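Local coordinates for protein HD superfamily hydrolase (Clostridium acetobutylicum ATCC 824, PDB 3CCG) that probably hydrolyses diadenosine tetraphosphate symmetrically to two ADP molecules, using a pair of iron ions held in an all-helical HD domain, at residues 21-26 with 134-139; 42-47 with 103-108. All coordinates share one frame; numbering follows the deposited sequence.

How the interactions relate
Interaction 2 is nested along the chain inside the loop closed by interaction 1, and helices 5-38 and 42-51, which carry their first segments, follow each other directly. The two contacts lie apart, with centres about 19 Å from each other and nearest atoms about 6 Å. Each is partly buried and has one buried residue, but their chemistry differs. At 21-26 with 134-139, a helix meets a loop at the iron centre: the histidine binds the iron, and the arginine gives a weak hydrogen bond to a phosphate oxygen on the same ion. At 42-47 with 103-108, two helices meet directly, through one salt bridge and a small aliphatic patch, without metal or ligand.

Interaction 1. Residues 21-26 with 134-139; sequences YKHSLG and PGREFK. With FE (Fe (III) ion), chain C; PO4 (phosphate ion), chain D.
His23 and Arg136 come together beside a ferric ion, in the metal centre of the HD domain. His23 is the first ligand of the H...HD...D signature, and His52, Asp53 and Asp130 complete the protein's share of this iron site. On helix 5-38 its CG lies anti to the backbone N (chi1 158°), which carries the imidazole off the helix to the metal, with NE2 2.3 Å from the iron. The other ring nitrogen, ND1, is hydrogen-bonded to Glu133, a second-shell carboxylate that would fix the ring's rotation and probably makes the imidazole a stronger electron donor. Across the contact, NH2 of Arg136 approaches CE1 of His23 at 3.6 Å, with the ring and guanidinium planes 73° apart, so the two groups do not stack.

One turn further on, Gly26 has no side chain, and its carbonyl O is 4.2 Å from CD of the Pro134 ring, a loose contact where the loop after helix 121-132 passes the helix. From this loop the Arg136 chain runs extended from CG to NE, and NE is held by the carbonyl O of Asp130. The phosphate, probably from the crystallisation liquor, is also bound by Lys56. Its O4 coordinates the iron and lies in the guanidinium plane at its edge, where NH2 of Arg136 gives O4 a weak, bent hydrogen bond of 3.2 Å (N-H...O 122°).

Interaction 2. Residues 42-47 with 103-108; sequences TEKARI and EDVLNA
Lys44 of helix 42-51 reaches across to Asp104 and Val105 in the first turn of helix 103-110, a helix-to-helix contact within the all-helical HD domain. The polar part is a salt bridge: NZ of Lys44 donates to OD2 of Asp104 at 2.8 Å. It meets the anti lone pair of OD2, the one directed away from the other carboxylate oxygen. That second oxygen, OD1, is hydrogen-bonded to Ser120, so each end of the carboxylate has its own partner and the group's rotation is probably well fixed. The lysine chain crosses the aspartate at about a right angle; a bend at chi3 (58°) turns CE and the ammonium toward Asp104, with CE of Lys44 3.7 Å from CB of Asp104.

The apolar part uses the base of the same lysine. CG2 of Val105 lies 4.0 Å from CG of Lys44 and 3.9 Å from its backbone O, so this methyl packs against both side chain and main chain. The CA atoms of Lys44 and Val105 are 6.2 Å apart, a close approach of the two backbones.

Around this contact, Val105 and Ile47 both touch Ile100 in the loop before helix 103-110. Ala45, on the far side of its helix, packs on Ala31 and Ala35 of helix 5-38, while Asp104 and Ala108 rest on Leu122, so helix 42-51 also packs on helix 5-38, and helix 103-110 on helix 121-132.

Interaction 1. Residues 21-26 with 134-139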
# COMPACT_ATOMS: atom_id res chain seq x y z
N TYR A 21 13.03 -14.75 24.10
CA TYR A 21 14.14 -14.07 24.74
C TYR A 21 15.44 -14.38 23.99
O TYR A 21 16.23 -13.48 23.68
CB TYR A 21 14.27 -14.44 26.23
CG TYR A 21 15.51 -13.88 26.88
CD1 TYR A 21 15.63 -12.54 27.15
CD2 TYR A 21 16.58 -14.71 27.22
CE1 TYR A 21 16.76 -12.02 27.73
CE2 TYR A 21 17.71 -14.19 27.79
CZ TYR A 21 17.80 -12.86 28.04
OH TYR A 21 18.91 -12.32 28.60
N LYS A 22 15.63 -15.64 23.64
CA LYS A 22 16.81 -16.01 22.85
C LYS A 22 16.83 -15.27 21.51
O LYS A 22 17.87 -14.78 21.10
CB LYS A 22 16.93 -17.53 22.65
CG LYS A 22 18.18 -17.96 21.87
N HIS A 23 15.68 -15.21 20.83
CA HIS A 23 15.51 -14.41 19.57
C HIS A 23 16.00 -12.99 19.80
O HIS A 23 16.73 -12.44 18.99
CB HIS A 23 14.03 -14.43 19.04
CG HIS A 23 13.63 -13.29 18.11
ND1 HIS A 23 13.99 -13.20 16.78
CD2 HIS A 23 12.75 -12.26 18.32
CE1 HIS A 23 13.45 -12.11 16.24
NE2 HIS A 23 12.67 -11.53 17.16
N SER A 24 15.56 -12.41 20.91
CA SER A 24 15.91 -11.02 21.23
C SER A 24 17.41 -10.83 21.43
O SER A 24 17.97 -9.83 20.98
CB SER A 24 15.15 -10.54 22.44
OG SER A 24 13.72 -10.60 22.24
N LEU A 25 18.06 -11.79 22.06
CA LEU A 25 19.54 -11.70 22.20
C LEU A 25 20.17 -11.80 20.82
O LEU A 25 21.16 -11.16 20.50
CB LEU A 25 20.11 -12.79 23.10
CG LEU A 25 19.73 -12.72 24.57
CD1 LEU A 25 20.28 -13.92 25.42
CD2 LEU A 25 20.20 -11.42 25.17
N GLY A 26 19.58 -12.61 19.95
CA GLY A 26 20.09 -12.70 18.60
C GLY A 26 19.95 -11.39 17.86
O GLY A 26 20.85 -10.95 17.14
N PRO A 134 20.78 -14.92 13.67
CA PRO A 134 21.28 -16.28 13.40
C PRO A 134 20.30 -17.39 13.65
O PRO A 134 20.42 -18.45 13.04
CB PRO A 134 22.47 -16.41 14.35
CG PRO A 134 22.85 -15.04 14.69
CD PRO A 134 21.67 -14.16 14.55
N GLY A 135 19.37 -17.16 14.55
CA GLY A 135 18.38 -18.14 14.90
C GLY A 135 17.29 -18.27 13.86
O GLY A 135 16.44 -19.14 13.97
N ARG A 136 17.32 -17.43 12.84
CA ARG A 136 16.31 -17.53 11.78
C ARG A 136 16.76 -18.41 10.61
O ARG A 136 17.92 -18.49 10.24
CB ARG A 136 15.88 -16.18 11.27
CG ARG A 136 15.00 -15.52 12.30
CD ARG A 136 14.01 -14.62 11.66
NE ARG A 136 13.15 -13.98 12.64
CZ ARG A 136 11.98 -14.48 13.03
NH1 ARG A 136 11.56 -15.65 12.52
NH2 ARG A 136 11.24 -13.82 13.90
N GLU A 137 15.75 -19.04 10.03
CA GLU A 137 15.90 -20.01 8.97
C GLU A 137 14.64 -20.03 8.10
O GLU A 137 13.59 -20.42 8.56
CB GLU A 137 16.14 -21.38 9.64
CG GLU A 137 15.94 -22.62 8.76
CD GLU A 137 16.85 -22.65 7.55
OE1 GLU A 137 17.93 -22.00 7.56
OE2 GLU A 137 16.45 -23.34 6.59
N PHE A 138 14.79 -19.53 6.88
CA PHE A 138 13.69 -19.50 5.90
C PHE A 138 14.25 -19.32 4.51
O PHE A 138 15.38 -18.91 4.34
CB PHE A 138 12.64 -18.41 6.24
CG PHE A 138 13.21 -17.01 6.30
CD1 PHE A 138 13.39 -16.28 5.15
CD2 PHE A 138 13.64 -16.47 7.51
CE1 PHE A 138 13.94 -14.98 5.20
CE2 PHE A 138 14.18 -15.20 7.58
CZ PHE A 138 14.35 -14.45 6.43
N LYS A 139 13.43 -19.60 3.49
CA LYS A 139 13.87 -19.48 2.11
C LYS A 139 14.34 -18.06 1.81
O LYS A 139 13.58 -17.09 1.92
CB LYS A 139 12.73 -19.88 1.15
CG LYS A 139 13.19 -19.93 -0.30
CD LYS A 139 12.03 -20.15 -1.29
FE FE C . 11.40 -9.74 16.59
P PO4 D . 8.69 -10.93 15.30
O1 PO4 D . 8.14 -9.98 16.47
O2 PO4 D . 8.86 -10.27 13.92
O3 PO4 D . 7.81 -12.18 15.25
O4 PO4 D . 10.05 -11.41 15.62
O HOH W 1 10.50 -8.39 16.02

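Interaction 2. Residues 42-47 with 103-108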
# COMPACT_ATOMS: atom_id res chain seq x y z
N THR A 42 27.08 1.59 18.95
CA THR A 42 26.86 0.19 19.28
C THR A 42 25.89 -0.01 20.44
O THR A 42 25.18 -1.02 20.46
CB THR A 42 28.22 -0.60 19.53
OG1 THR A 42 28.71 -0.30 20.78
CG2 THR A 42 29.30 -0.26 18.58
N GLU A 43 25.88 0.91 21.39
CA GLU A 43 25.01 0.74 22.55
C GLU A 43 23.55 1.05 22.17
O GLU A 43 22.65 0.40 22.66
CB GLU A 43 25.48 1.57 23.75
CG GLU A 43 24.93 1.02 25.07
CD GLU A 43 25.42 -0.40 25.48
OE1 GLU A 43 26.31 -1.00 24.81
OE2 GLU A 43 24.90 -0.91 26.51
N LYS A 44 23.34 2.03 21.31
CA LYS A 44 21.97 2.26 20.78
C LYS A 44 21.47 0.98 20.08
O LYS A 44 20.29 0.57 20.25
CB LYS A 44 21.93 3.44 19.81
CG LYS A 44 21.96 4.79 20.52
CD LYS A 44 22.15 6.03 19.62
CE LYS A 44 21.13 6.22 18.56
NZ LYS A 44 21.30 7.50 17.70
N ALA A 45 22.33 0.36 19.27
CA ALA A 45 22.00 -0.85 18.56
C ALA A 45 21.70 -1.98 19.56
O ALA A 45 20.73 -2.73 19.45
CB ALA A 45 23.10 -1.27 17.61
N ARG A 46 22.59 -2.15 20.54
CA ARG A 46 22.41 -3.21 21.56
C ARG A 46 21.09 -3.06 22.35
O ARG A 46 20.37 -4.04 22.58
CB ARG A 46 23.61 -3.23 22.54
CG ARG A 46 23.55 -4.35 23.65
CD ARG A 46 24.65 -4.21 24.73
NE ARG A 46 25.92 -3.95 24.07
CZ ARG A 46 26.64 -4.88 23.45
NH1 ARG A 46 26.22 -6.14 23.46
NH2 ARG A 46 27.77 -4.57 22.84
N ILE A 47 20.79 -1.86 22.82
CA ILE A 47 19.56 -1.70 23.64
C ILE A 47 18.31 -1.81 22.76
O ILE A 47 17.36 -2.47 23.14
CB ILE A 47 19.55 -0.42 24.44
CG1 ILE A 47 20.72 -0.35 25.40
CG2 ILE A 47 18.22 -0.23 25.28
CD1 ILE A 47 20.98 1.08 25.85
N GLU A 103 15.55 9.07 21.57
CA GLU A 103 14.51 9.16 20.54
C GLU A 103 14.70 8.16 19.40
O GLU A 103 13.71 7.57 18.90
CB GLU A 103 14.40 10.58 19.98
CG GLU A 103 13.43 10.68 18.83
N ASP A 104 15.94 7.98 18.99
CA ASP A 104 16.27 7.08 17.87
C ASP A 104 15.97 5.64 18.29
O ASP A 104 15.35 4.89 17.54
CB ASP A 104 17.75 7.24 17.50
CG ASP A 104 18.11 6.72 16.15
OD1 ASP A 104 17.22 6.43 15.29
OD2 ASP A 104 19.33 6.61 15.90
N VAL A 105 16.41 5.24 19.47
CA VAL A 105 16.09 3.89 20.00
C VAL A 105 14.60 3.69 20.03
O VAL A 105 14.10 2.65 19.58
CB VAL A 105 16.68 3.67 21.37
CG1 VAL A 105 16.16 2.41 22.09
CG2 VAL A 105 18.21 3.65 21.29
N LEU A 106 13.86 4.65 20.55
CA LEU A 106 12.41 4.48 20.64
C LEU A 106 11.80 4.33 19.23
O LEU A 106 10.90 3.50 19.03
CB LEU A 106 11.79 5.64 21.42
CG LEU A 106 12.20 5.72 22.87
CD1 LEU A 106 11.63 7.03 23.48
CD2 LEU A 106 11.77 4.48 23.66
N ASN A 107 12.23 5.15 18.27
CA ASN A 107 11.73 5.00 16.90
C ASN A 107 12.05 3.60 16.32
O ASN A 107 11.23 2.97 15.62
CB ASN A 107 12.31 6.05 15.94
CG ASN A 107 11.72 7.42 16.16
OD1 ASN A 107 10.59 7.55 16.65
ND2 ASN A 107 12.49 8.47 15.82
N ALA A 108 13.27 3.12 16.55
CA ALA A 108 13.70 1.84 16.02
C ALA A 108 12.78 0.72 16.56
O ALA A 108 12.44 -0.20 15.85
CB ALA A 108 15.14 1.59 16.37